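Local coordinates for ubiquitin conjugating enzyme (Plasmodium yoelii, PDB 2PWQ), which probably accepts activated ubiquitin as a thioester and passes it on as a ubiquitin-conjugating enzyme, at residues P118-T121 and I122-L126. Numbering follows the deposited sequence.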
ATOM      1  N   PRO A 118      11.697 -14.184  -4.463  1.00 50.85           N
ATOM      2  CA  PRO A 118      12.251 -13.475  -5.617  1.00 49.06           C
ATOM      3  C   PRO A 118      11.313 -13.338  -6.806  1.00 47.68           C
ATOM      4  O   PRO A 118      11.542 -12.485  -7.657  1.00 47.27           O
ATOM      5  CB  PRO A 118      13.454 -14.336  -5.980  1.00 49.59           C
ATOM      6  CG  PRO A 118      13.975 -14.768  -4.638  1.00 50.50           C
ATOM      7  CD  PRO A 118      12.729 -15.011  -3.794  1.00 50.98           C
ATOM      8  N   ALA A 119      10.258 -14.143  -6.872  1.00 45.69           N
ATOM      9  CA  ALA A 119       9.303 -14.024  -7.975  1.00 44.71           C
ATOM     10  C   ALA A 119       8.339 -12.834  -7.773  1.00 43.73           C
ATOM     11  O   ALA A 119       7.844 -12.233  -8.739  1.00 42.74           O
ATOM     12  CB  ALA A 119       8.518 -15.349  -8.151  1.00 45.30           C
ATOM     13  N   LEU A 120       8.076 -12.504  -6.509  1.00 42.26           N
ATOM     14  CA  LEU A 120       7.189 -11.394  -6.180  1.00 41.51           C
ATOM     15  C   LEU A 120       7.876 -10.035  -6.479  1.00 40.94           C
ATOM     16  O   LEU A 120       9.099  -9.960  -6.639  1.00 41.59           O
ATOM     17  CB  LEU A 120       6.713 -11.555  -4.726  1.00 40.38           C
ATOM     18  CG  LEU A 120       5.547 -12.560  -4.584  1.00 41.11           C
ATOM     19  CD1 LEU A 120       5.244 -12.903  -3.153  1.00 39.07           C
ATOM     20  CD2 LEU A 120       4.288 -12.021  -5.277  1.00 42.53           C
ATOM     21  N   THR A 121       7.079  -8.982  -6.624  1.00 39.87           N
ATOM     22  CA  THR A 121       7.586  -7.651  -6.882  1.00 36.89           C
ATOM     23  C   THR A 121       6.827  -6.637  -6.017  1.00 36.11           C
ATOM     24  O   THR A 121       5.683  -6.857  -5.568  1.00 33.83           O
ATOM     25  CB  THR A 121       7.407  -7.207  -8.345  1.00 37.07           C
ATOM     26  OG1 THR A 121       6.018  -7.010  -8.596  1.00 37.09           O
ATOM     27  CG2 THR A 121       7.951  -8.281  -9.353  1.00 38.51           C
ATOM     28  N   ILE A 122       7.466  -5.488  -5.846  1.00 33.75           N
ATOM     29  CA  ILE A 122       6.844  -4.419  -5.102  1.00 32.34           C
ATOM     30  C   ILE A 122       5.514  -3.972  -5.734  1.00 31.49           C
ATOM     31  O   ILE A 122       4.543  -3.868  -5.044  1.00 32.35           O
ATOM     32  CB  ILE A 122       7.867  -3.278  -4.889  1.00 31.93           C
ATOM     33  CG1 ILE A 122       8.935  -3.779  -3.923  1.00 33.09           C
ATOM     34  CG2 ILE A 122       7.178  -2.056  -4.306  1.00 29.80           C
ATOM     35  CD1 ILE A 122      10.195  -3.021  -3.940  1.00 38.80           C
ATOM     36  N   ARG A 123       5.441  -3.746  -7.034  1.00 32.19           N
ATOM     37  CA  ARG A 123       4.155  -3.429  -7.669  1.00 32.53           C
ATOM     38  C   ARG A 123       3.082  -4.488  -7.344  1.00 33.94           C
ATOM     39  O   ARG A 123       1.889  -4.177  -7.160  1.00 32.19           O
ATOM     40  CB  ARG A 123       4.293  -3.323  -9.186  1.00 32.28           C
ATOM     41  CG  ARG A 123       3.143  -2.546  -9.799  1.00 30.39           C
ATOM     42  CD  ARG A 123       3.265  -2.310 -11.266  1.00 33.83           C
ATOM     43  NE  ARG A 123       2.152  -1.472 -11.718  1.00 33.43           N
ATOM     44  CZ  ARG A 123       0.905  -1.895 -11.918  1.00 33.81           C
ATOM     45  NH1 ARG A 123       0.567  -3.170 -11.763  1.00 41.31           N
ATOM     46  NH2 ARG A 123      -0.005  -1.047 -12.330  1.00 38.35           N
ATOM     47  N   THR A 124       3.475  -5.748  -7.292  1.00 36.20           N
ATOM     48  CA  THR A 124       2.442  -6.734  -6.989  1.00 36.82           C
ATOM     49  C   THR A 124       2.051  -6.652  -5.476  1.00 36.66           C
ATOM     50  O   THR A 124       0.875  -6.812  -5.131  1.00 36.34           O
ATOM     51  CB  THR A 124       2.683  -8.170  -7.634  1.00 37.89           C
ATOM     52  OG1 THR A 124       3.845  -8.794  -7.086  1.00 40.96           O
ATOM     53  CG2 THR A 124       2.864  -8.056  -9.181  1.00 35.81           C
ATOM     54  N   ALA A 125       3.005  -6.351  -4.597  1.00 36.12           N
ATOM     55  CA  ALA A 125       2.676  -6.089  -3.169  1.00 35.53           C
ATOM     56  C   ALA A 125       1.686  -4.942  -3.051  1.00 34.67           C
ATOM     57  O   ALA A 125       0.726  -5.006  -2.285  1.00 33.83           O
ATOM     58  CB  ALA A 125       3.932  -5.804  -2.332  1.00 35.26           C
ATOM     59  N   LEU A 126       1.923  -3.901  -3.837  1.00 34.37           N
ATOM     60  CA  LEU A 126       1.038  -2.766  -3.868  1.00 34.36           C
ATOM     61  C   LEU A 126      -0.323  -3.041  -4.504  1.00 34.24           C
ATOM     62  O   LEU A 126      -1.336  -2.519  -4.031  1.00 32.98           O
ATOM     63  CB  LEU A 126       1.718  -1.547  -4.520  1.00 35.54           C
ATOM     64  CG  LEU A 126       3.004  -1.025  -3.853  1.00 33.92           C
ATOM     65  CD1 LEU A 126       3.616   0.063  -4.718  1.00 34.10           C
ATOM     66  CD2 LEU A 126       2.758  -0.547  -2.418  1.00 30.83           C
TER
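Thr121 is the N-cap of helix 122-134, and it bonds with Thr124 and Ala125 of the first turn. The hydroxyl OG1 of Thr121 accepts a hydrogen bond from the backbone N of Thr124 at 3.1 Å, with an N-H...O angle of 153°. A chi1 of 69° sets OG1 between the backbone N and the carbonyl carbon, turned forward over the opening turn. The carbonyl O of Thr121 grips the same turn through two donors. Ala125 N reaches it at 2.9 Å; this is the first i to i+4 bond of the helix. Thr124 OG1 also donates to Thr121 O, at 3.1 Å and tilted from the carbonyl plane. Its chi1 of 65° swings the hydroxyl back toward the cap residue. The methyl CG2 of Thr124 lies 3.4 Å from Thr121 OG1, so the cap hydroxyl is flanked by carbon as well as by its donor. Before the cap, Leu120 brings CD2 to 3.7 Å from Thr124 OG1, the two side chains meeting at about a right angle. The Ile122 side chain packs on Tyr82 and Pro87. Its backbone N bonds to Glu31 OE1 of helix 23-37, and Pro118 O takes a bond from Arg27 NH1 of the same helix. An acceptor side chain from another helix thus serves a second N-H of the first turn. This is a threonine N-cap, here starting the helix that packs on the antiparallel sheet of the ubiquitin-conjugating fold.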